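Local coordinates for Rv3651-like N-terminal domain-containing protein (Mycobacterium tuberculosis, PDB 4Q6U) that is of unknown function but probably acts as a sensor, with an N-terminal domain of the GAF clan followed by two domains of the PAS-fold clan, at residues 62-67 and 78-83; 239-244 and 329-334; 157-162 and 320-325. All blocks are in the same frame, centred on the assembly; numbering follows the deposited sequence.

Interaction 1 (62-67 and 78-83)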
loop_
_atom_site.group_PDB
_atom_site.type_symbol
_atom_site.label_atom_id
_atom_site.label_comp_id
_atom_site.label_asym_id
_atom_site.label_seq_id
_atom_site.Cartn_x
_atom_site.Cartn_y
_atom_site.Cartn_z
ATOM N N GLY B 62 -28.711 -28.494 -11.966
ATOM C CA GLY B 62 -27.921 -28.614 -10.751
ATOM C C GLY B 62 -27.008 -29.827 -10.779
ATOM O O GLY B 62 -26.479 -30.255 -9.750
ATOM N N GLN B 63 -26.810 -30.373 -11.974
ATOM C CA GLN B 63 -26.107 -31.634 -12.140
ATOM C C GLN B 63 -24.770 -31.491 -12.863
ATOM O O GLN B 63 -24.578 -30.577 -13.660
ATOM C CB GLN B 63 -26.995 -32.613 -12.912
ATOM C CG GLN B 63 -28.198 -33.086 -12.120
ATOM C CD GLN B 63 -27.825 -34.161 -11.125
ATOM O OE1 GLN B 63 -27.415 -35.258 -11.513
ATOM N NE2 GLN B 63 -27.951 -33.854 -9.839
ATOM N N SER B 64 -23.854 -32.408 -12.574
ATOM C CA SER B 64 -22.678 -32.597 -13.397
ATOM C C SER B 64 -23.134 -33.134 -14.749
ATOM O O SER B 64 -23.930 -34.061 -14.807
ATOM C CB SER B 64 -21.696 -33.562 -12.734
ATOM O OG SER B 64 -21.318 -33.094 -11.452
ATOM N N LEU B 65 -22.646 -32.546 -15.834
ATOM C CA LEU B 65 -23.072 -32.973 -17.164
ATOM C C LEU B 65 -21.906 -33.401 -18.037
ATOM O O LEU B 65 -20.778 -32.937 -17.868
ATOM C CB LEU B 65 -23.840 -31.855 -17.870
ATOM C CG LEU B 65 -25.179 -31.448 -17.260
ATOM C CD1 LEU B 65 -25.757 -30.269 -18.020
ATOM C CD2 LEU B 65 -26.135 -32.625 -17.281
ATOM N N THR B 66 -22.195 -34.289 -18.978
ATOM C CA THR B 66 -21.247 -34.636 -20.027
ATOM C C THR B 66 -21.950 -34.431 -21.362
ATOM O O THR B 66 -22.875 -35.158 -21.685
ATOM C CB THR B 66 -20.745 -36.084 -19.894
ATOM O OG1 THR B 66 -19.903 -36.185 -18.739
ATOM C CG2 THR B 66 -19.959 -36.502 -21.129
ATOM N N SER B 67 -21.541 -33.408 -22.107
ATOM C CA SER B 67 -22.209 -33.068 -23.354
ATOM C C SER B 67 -21.284 -33.391 -24.522
ATOM O O SER B 67 -20.067 -33.198 -24.438
ATOM C CB SER B 67 -22.608 -31.588 -23.385
ATOM O OG SER B 67 -23.349 -31.209 -22.238
ATOM N N THR B 78 -19.051 -30.393 -17.327
ATOM C CA THR B 78 -19.342 -29.336 -16.380
ATOM C C THR B 78 -19.558 -29.883 -14.969
ATOM O O THR B 78 -20.135 -30.952 -14.774
ATOM C CB THR B 78 -20.583 -28.527 -16.805
ATOM O OG1 THR B 78 -21.678 -29.413 -17.064
ATOM C CG2 THR B 78 -20.295 -27.709 -18.053
ATOM N N GLU B 79 -19.074 -29.115 -13.999
ATOM C CA GLU B 79 -19.186 -29.427 -12.585
ATOM C C GLU B 79 -19.793 -28.229 -11.883
ATOM O O GLU B 79 -19.197 -27.149 -11.884
ATOM C CB GLU B 79 -17.815 -29.748 -11.982
ATOM C CG GLU B 79 -17.172 -31.002 -12.525
ATOM C CD GLU B 79 -17.955 -32.245 -12.181
ATOM O OE1 GLU B 79 -18.545 -32.290 -11.087
ATOM O OE2 GLU B 79 -17.992 -33.167 -13.012
ATOM N N PRO B 80 -20.985 -28.402 -11.301
ATOM C CA PRO B 80 -21.612 -27.314 -10.550
ATOM C C PRO B 80 -20.815 -26.977 -9.293
ATOM O O PRO B 80 -20.201 -27.866 -8.701
ATOM C CB PRO B 80 -22.990 -27.895 -10.188
ATOM C CG PRO B 80 -22.761 -29.349 -10.132
ATOM C CD PRO B 80 -21.821 -29.618 -11.281
ATOM N N VAL B 81 -20.806 -25.706 -8.911
ATOM C CA VAL B 81 -20.281 -25.319 -7.617
ATOM C C VAL B 81 -21.456 -24.814 -6.795
ATOM O O VAL B 81 -21.953 -23.705 -7.015
ATOM C CB VAL B 81 -19.204 -24.234 -7.714
ATOM C CG1 VAL B 81 -18.515 -24.068 -6.366
ATOM C CG2 VAL B 81 -18.182 -24.596 -8.782
ATOM N N ILE B 82 -21.910 -25.640 -5.861
ATOM C CA ILE B 82 -23.159 -25.365 -5.172
ATOM C C ILE B 82 -22.928 -25.152 -3.689
ATOM O O ILE B 82 -22.359 -26.007 -3.011
ATOM C CB ILE B 82 -24.164 -26.501 -5.392
ATOM C CG1 ILE B 82 -24.344 -26.737 -6.895
ATOM C CG2 ILE B 82 -25.491 -26.167 -4.727
ATOM C CD1 ILE B 82 -25.279 -27.890 -7.247
HETATM N N MSE B 83 -23.350 -23.984 -3.216
HETATM C CA MSE B 83 -23.238 -23.591 -1.815
HETATM C C MSE B 83 -24.151 -24.475 -0.986
HETATM O O MSE B 83 -25.126 -25.003 -1.509
HETATM C CB MSE B 83 -23.611 -22.118 -1.652
HETATM C CG MSE B 83 -23.482 -21.576 -0.235
HETATM SE SE MSE B 83 -21.706 -21.946 0.450
HETATM C CE MSE B 83 -21.968 -21.331 2.317
HETATM O O HOH W 1 -21.552 -30.734 -20.196
#

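Interaction 2 (239-244 and 329-334)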
loop_
_atom_site.group_PDB
_atom_site.type_symbol
_atom_site.label_atom_id
_atom_site.label_comp_id
_atom_site.label_asym_id
_atom_site.label_seq_id
_atom_site.Cartn_x
_atom_site.Cartn_y
_atom_site.Cartn_z
ATOM N N ALA B 239 1.218 -4.715 24.100
ATOM C CA ALA B 239 0.906 -5.924 24.852
ATOM C C ALA B 239 -0.365 -5.711 25.661
ATOM O O ALA B 239 -0.541 -4.664 26.289
ATOM C CB ALA B 239 2.068 -6.309 25.759
ATOM N N GLY B 240 -1.255 -6.696 25.621
ATOM C CA GLY B 240 -2.516 -6.618 26.330
ATOM C C GLY B 240 -3.599 -5.910 25.540
ATOM O O GLY B 240 -4.762 -5.910 25.936
ATOM N N VAL B 241 -3.220 -5.288 24.427
ATOM C CA VAL B 241 -4.183 -4.573 23.608
ATOM C C VAL B 241 -4.399 -5.289 22.284
ATOM O O VAL B 241 -3.447 -5.640 21.593
ATOM C CB VAL B 241 -3.744 -3.134 23.331
ATOM C CG1 VAL B 241 -4.808 -2.408 22.503
ATOM C CG2 VAL B 241 -3.460 -2.391 24.644
ATOM N N HIS B 242 -5.662 -5.492 21.931
ATOM C CA HIS B 242 -5.993 -6.193 20.698
ATOM C C HIS B 242 -6.849 -5.318 19.785
ATOM O O HIS B 242 -7.992 -4.989 20.114
ATOM C CB HIS B 242 -6.704 -7.499 21.025
ATOM C CG HIS B 242 -5.882 -8.442 21.850
ATOM N ND1 HIS B 242 -5.281 -9.563 21.317
ATOM C CD2 HIS B 242 -5.562 -8.426 23.162
ATOM C CE1 HIS B 242 -4.628 -10.198 22.274
ATOM N NE2 HIS B 242 -4.776 -9.531 23.403
ATOM N N ARG B 243 -6.277 -4.935 18.646
ATOM C CA ARG B 243 -6.955 -4.058 17.691
ATOM C C ARG B 243 -7.766 -4.814 16.650
ATOM O O ARG B 243 -7.380 -5.899 16.220
ATOM C CB ARG B 243 -5.936 -3.163 17.000
ATOM C CG ARG B 243 -5.272 -2.163 17.972
ATOM C CD ARG B 243 -4.092 -1.452 17.249
ATOM N NE ARG B 243 -3.070 -2.403 16.839
ATOM C CZ ARG B 243 -2.013 -2.084 16.101
ATOM N NH1 ARG B 243 -1.842 -0.832 15.699
ATOM N NH2 ARG B 243 -1.131 -3.018 15.776
ATOM N N ALA B 244 -8.886 -4.220 16.243
ATOM C CA ALA B 244 -9.801 -4.852 15.299
ATOM C C ALA B 244 -10.537 -3.794 14.506
ATOM O O ALA B 244 -10.660 -2.658 14.949
ATOM C CB ALA B 244 -10.798 -5.742 16.030
ATOM N N LEU B 329 -12.057 1.482 14.018
ATOM C CA LEU B 329 -10.840 0.882 14.528
ATOM C C LEU B 329 -10.984 0.816 16.035
ATOM O O LEU B 329 -11.048 1.848 16.704
ATOM C CB LEU B 329 -9.598 1.683 14.145
ATOM C CG LEU B 329 -8.350 1.245 14.911
ATOM C CD1 LEU B 329 -7.966 -0.168 14.511
ATOM C CD2 LEU B 329 -7.195 2.210 14.711
ATOM N N VAL B 330 -11.049 -0.394 16.565
ATOM C CA VAL B 330 -11.259 -0.571 17.987
ATOM C C VAL B 330 -10.032 -1.175 18.650
ATOM O O VAL B 330 -9.472 -2.139 18.143
ATOM C CB VAL B 330 -12.489 -1.475 18.251
ATOM C CG1 VAL B 330 -12.606 -1.769 19.709
ATOM C CG2 VAL B 330 -13.756 -0.803 17.742
ATOM N N ALA B 331 -9.612 -0.595 19.773
ATOM C CA ALA B 331 -8.530 -1.155 20.577
ATOM C C ALA B 331 -9.098 -1.759 21.857
ATOM O O ALA B 331 -9.679 -1.056 22.671
ATOM C CB ALA B 331 -7.490 -0.095 20.902
ATOM N N LEU B 332 -8.919 -3.061 22.028
ATOM C CA LEU B 332 -9.517 -3.777 23.150
ATOM C C LEU B 332 -8.513 -4.207 24.192
ATOM O O LEU B 332 -7.510 -4.832 23.871
ATOM C CB LEU B 332 -10.237 -5.018 22.653
ATOM C CG LEU B 332 -11.242 -4.788 21.542
ATOM C CD1 LEU B 332 -11.584 -6.123 20.936
ATOM C CD2 LEU B 332 -12.454 -4.185 22.174
ATOM N N ARG B 333 -8.824 -3.929 25.449
ATOM C CA ARG B 333 -8.003 -4.407 26.544
ATOM C C ARG B 333 -8.819 -4.538 27.832
ATOM O O ARG B 333 -9.929 -4.021 27.936
ATOM C CB ARG B 333 -6.806 -3.470 26.765
ATOM C CG ARG B 333 -7.172 -2.073 27.275
ATOM C CD ARG B 333 -5.924 -1.281 27.731
ATOM N NE ARG B 333 -6.202 0.135 28.004
ATOM C CZ ARG B 333 -6.906 0.576 29.041
ATOM N NH1 ARG B 333 -7.422 -0.282 29.914
ATOM N NH2 ARG B 333 -7.104 1.879 29.209
ATOM N N LEU B 334 -8.262 -5.234 28.813
ATOM C CA LEU B 334 -8.889 -5.318 30.127
ATOM C C LEU B 334 -8.929 -3.943 30.801
ATOM O O LEU B 334 -7.959 -3.188 30.729
ATOM C CB LEU B 334 -8.137 -6.324 30.997
ATOM C CG LEU B 334 -8.182 -7.756 30.457
ATOM C CD1 LEU B 334 -7.372 -8.699 31.332
ATOM C CD2 LEU B 334 -9.625 -8.220 30.365
HETATM O O HOH W 2 -5.742 -6.567 28.356
#

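Interaction 3 (157-162 and 320-325)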
loop_
_atom_site.group_PDB
_atom_site.type_symbol
_atom_site.label_atom_id
_atom_site.label_comp_id
_atom_site.label_asym_id
_atom_site.label_seq_id
_atom_site.Cartn_x
_atom_site.Cartn_y
_atom_site.Cartn_z
ATOM N N GLU B 157 -8.203 -5.483 0.102
ATOM C CA GLU B 157 -8.892 -5.810 1.349
ATOM C C GLU B 157 -9.772 -4.633 1.799
ATOM O O GLU B 157 -10.797 -4.825 2.450
ATOM C CB GLU B 157 -7.894 -6.195 2.453
ATOM C CG GLU B 157 -8.571 -6.738 3.734
ATOM C CD GLU B 157 -7.671 -7.669 4.533
ATOM O OE1 GLU B 157 -6.473 -7.775 4.206
ATOM O OE2 GLU B 157 -8.159 -8.305 5.491
ATOM N N THR B 158 -9.373 -3.415 1.439
ATOM C CA THR B 158 -10.182 -2.230 1.717
ATOM C C THR B 158 -11.576 -2.366 1.104
ATOM O O THR B 158 -12.581 -2.007 1.720
ATOM C CB THR B 158 -9.502 -0.941 1.175
ATOM O OG1 THR B 158 -8.212 -0.779 1.785
ATOM C CG2 THR B 158 -10.356 0.288 1.467
ATOM N N GLN B 159 -11.625 -2.888 -0.117
ATOM C CA GLN B 159 -12.891 -3.070 -0.820
ATOM C C GLN B 159 -13.722 -4.175 -0.198
ATOM O O GLN B 159 -14.948 -4.125 -0.238
ATOM C CB GLN B 159 -12.652 -3.375 -2.299
ATOM C CG GLN B 159 -12.673 -2.143 -3.176
ATOM C CD GLN B 159 -11.662 -1.118 -2.726
ATOM O OE1 GLN B 159 -10.470 -1.409 -2.636
ATOM N NE2 GLN B 159 -12.134 0.088 -2.421
ATOM N N VAL B 160 -13.064 -5.176 0.377
ATOM C CA VAL B 160 -13.802 -6.236 1.066
ATOM C C VAL B 160 -14.492 -5.657 2.290
ATOM O O VAL B 160 -15.678 -5.883 2.524
ATOM C CB VAL B 160 -12.889 -7.402 1.498
ATOM C CG1 VAL B 160 -13.657 -8.387 2.398
ATOM C CG2 VAL B 160 -12.314 -8.115 0.287
ATOM N N LEU B 161 -13.737 -4.901 3.078
ATOM C CA LEU B 161 -14.287 -4.293 4.275
ATOM C C LEU B 161 -15.370 -3.288 3.907
ATOM O O LEU B 161 -16.394 -3.197 4.573
ATOM C CB LEU B 161 -13.170 -3.624 5.085
ATOM C CG LEU B 161 -12.052 -4.548 5.559
ATOM C CD1 LEU B 161 -10.805 -3.744 6.033
ATOM C CD2 LEU B 161 -12.537 -5.469 6.671
ATOM N N ALA B 162 -15.136 -2.534 2.838
ATOM C CA ALA B 162 -16.115 -1.567 2.357
ATOM C C ALA B 162 -17.400 -2.279 1.969
ATOM O O ALA B 162 -18.489 -1.853 2.346
ATOM C CB ALA B 162 -15.566 -0.779 1.161
ATOM N N GLU B 320 -11.889 5.827 7.402
ATOM C CA GLU B 320 -12.584 6.007 6.130
ATOM C C GLU B 320 -12.013 5.080 5.065
ATOM O O GLU B 320 -10.876 5.257 4.617
ATOM C CB GLU B 320 -12.495 7.465 5.668
ATOM C CG GLU B 320 -13.358 7.788 4.458
ATOM C CD GLU B 320 -13.253 9.247 4.034
ATOM O OE1 GLU B 320 -12.796 10.079 4.848
ATOM O OE2 GLU B 320 -13.623 9.563 2.884
ATOM N N LEU B 321 -12.818 4.103 4.658
ATOM C CA LEU B 321 -12.418 3.068 3.713
ATOM C C LEU B 321 -12.589 3.561 2.285
ATOM O O LEU B 321 -11.736 3.357 1.429
ATOM C CB LEU B 321 -13.256 1.796 3.937
ATOM C CG LEU B 321 -13.153 1.156 5.325
ATOM C CD1 LEU B 321 -14.124 -0.034 5.467
ATOM C CD2 LEU B 321 -11.724 0.729 5.606
ATOM N N GLU B 322 -13.730 4.188 2.049
ATOM C CA GLU B 322 -14.059 4.827 0.789
ATOM C C GLU B 322 -14.758 6.115 1.165
ATOM O O GLU B 322 -15.206 6.250 2.305
ATOM C CB GLU B 322 -14.963 3.937 -0.075
ATOM C CG GLU B 322 -14.324 2.629 -0.511
ATOM C CD GLU B 322 -15.309 1.709 -1.211
ATOM O OE1 GLU B 322 -16.513 2.041 -1.252
ATOM O OE2 GLU B 322 -14.876 0.654 -1.715
ATOM N N PRO B 323 -14.846 7.072 0.228
ATOM C CA PRO B 323 -15.582 8.307 0.513
ATOM C C PRO B 323 -16.974 8.024 1.076
ATOM O O PRO B 323 -17.727 7.250 0.486
ATOM C CB PRO B 323 -15.664 9.000 -0.856
ATOM C CG PRO B 323 -15.169 7.985 -1.860
ATOM C CD PRO B 323 -14.239 7.097 -1.112
ATOM N N ASP B 324 -17.274 8.625 2.226
ATOM C CA ASP B 324 -18.538 8.430 2.937
ATOM C C ASP B 324 -18.763 6.986 3.385
ATOM O O ASP B 324 -19.887 6.609 3.706
ATOM C CB ASP B 324 -19.718 8.893 2.075
ATOM N N THR B 325 -17.702 6.182 3.413
ATOM C CA THR B 325 -17.796 4.812 3.924
ATOM C C THR B 325 -16.791 4.568 5.047
ATOM O O THR B 325 -15.577 4.551 4.821
ATOM C CB THR B 325 -17.566 3.772 2.822
ATOM O OG1 THR B 325 -18.416 4.059 1.706
ATOM C CG2 THR B 325 -17.878 2.374 3.343
HETATM O O HOH W 3 -10.922 2.385 -1.500
#

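Interaction 1 (62-67 and 78-83)
The carboxylate of Glu79 is met from above its plane by Ser64: OG donates to OE1 at 2.9 Å, 45° out of that plane, while Ser64 CB lies 3.7 Å from the other oxygen, OE2. Glu79 starts away from residues 62-67, and it is the bend at chi2 that swings its acid group back to the serine. Beside it CD of the Pro80 ring lies 3.5 Å from Ser64 OG, and its CG approaches Gly62 O. Ile82 CD1 reaches the same carbonyl oxygen, 3.6 Å away, so this end of the contact is apolar carbon against backbone. At the other end Leu65 and Thr78 form an antiparallel hydrogen-bonded pair. The bond from Thr78 N to Leu65 O is nearly straight (170°), whereas its partner from Leu65 N to Thr78 O is more bent (150°). Their side chains run side by side, Leu65 CB 3.4 Å from Thr78 OG1, which is hydrogen-bonded to Thr58 OG1. The pairing belongs to the hairpin of strands 65-69 and 74-82, at one margin of a six-stranded antiparallel sheet; helix 48-61 packs on Leu65 and Thr78, and strand 88-97 continues the sheet beyond 74-82.

Interaction 2 (239-244 and 329-334)
Val241 and Arg333 lie side by side and point the same way, with Val241 CG2 4.1 Å from Arg333 CD along the aliphatic part of the arginine. The chain of Arg333 is extended from CG to NE, which carries its guanidinium away from the valine, to a salt bridge with Glu339. The other valine branch, CG1, is anti to the backbone N (chi1 -178°) and packs on Ala331 CB at 3.9 Å. His242 and Leu332 lie with Ala244 and Val330 on the face opposite Arg243 and Ala331. Here Leu332 CB rests 3.4 Å from His242 O, and the imidazole turns its edge, at CD2, toward Leu332 O. In the backbone, two hydrogen-bonded pairs flank the non-hydrogen-bonded pair Arg243-Ala331. Their bonds differ in approach: His242 N reaches Leu332 O in the carbonyl plane at 2.8 Å, but Leu332 N meets His242 O from 47° above it. Val330 N to Ala244 O is almost linear, at 176°. Arg243 leads its guanidinium away to Asp258 and to Leu233 O. The two strands, 242-246 and 325-333, run antiparallel inside the five-stranded sheet of a domain in the PAS-fold clan, between strands 253-256 and 309-320, with Trp256 against Leu332 and His242.

Interaction 3 (157-162 and 320-325)
Glu322, with CG anti to its own carbonyl carbon (chi1 -64°) and extended beyond, projects toward the helix, while Gln159 bends at chi2 (57°) to bring its amide to meet it. The acid springs from a classic beta bulge, in which Leu321 and Glu322 both face Thr325, and a type II turn from Glu322 to Thr325 links the strands. The two side chains cross at about a right angle, yet their amide and carboxylate planes are nearly coplanar. Gln159 NE2 gives a 2.9 Å hydrogen bond to Glu322 OE2, arriving on the anti side of the carboxylate. Ala162 CB lies over one face of the carboxylate, 3.3 Å from OE2. Leu321 supplies apolar packing: its CD1 lies 3.7 Å from Leu161 CB, while Thr158 CG2 comes 3.4 Å from Leu321 O. Helix 157-165 comes from the middle domain and the bulge from the C-terminal domain, so the packing joins two domains of the PAS-fold clan. Leu228 of the second subunit packs on Thr158, Leu161 and Leu321, placing the joint at the dimer interface as well. One water completes the link, accepting from Gln159 NE2 at 2.8 Å and donating to Leu321 O at 3.2 Å.

How the interactions relate
Interaction 1 is a surface contact near the margin of the N-terminal sheet, whereas interactions 2 and 3 are partly buried. Both 1 and 2 are antiparallel strand pairings held chiefly by backbone bonds, but 1 ties neighbouring strands of a hairpin and 2 brings together strands far apart in sequence. Interaction 3 has no backbone pairing across it: a side-chain amide-carboxylate bond and apolar packing round Leu321 join helix to turn. Its residues 320-325 run into the strand that also supplies 329-333 of interaction 2, and the centres of interactions 2 and 3 are about 21 Å apart. Interaction 1 stands separate, its centre about 46 Å from that of interaction 2 and about 35 Å from that of interaction 3.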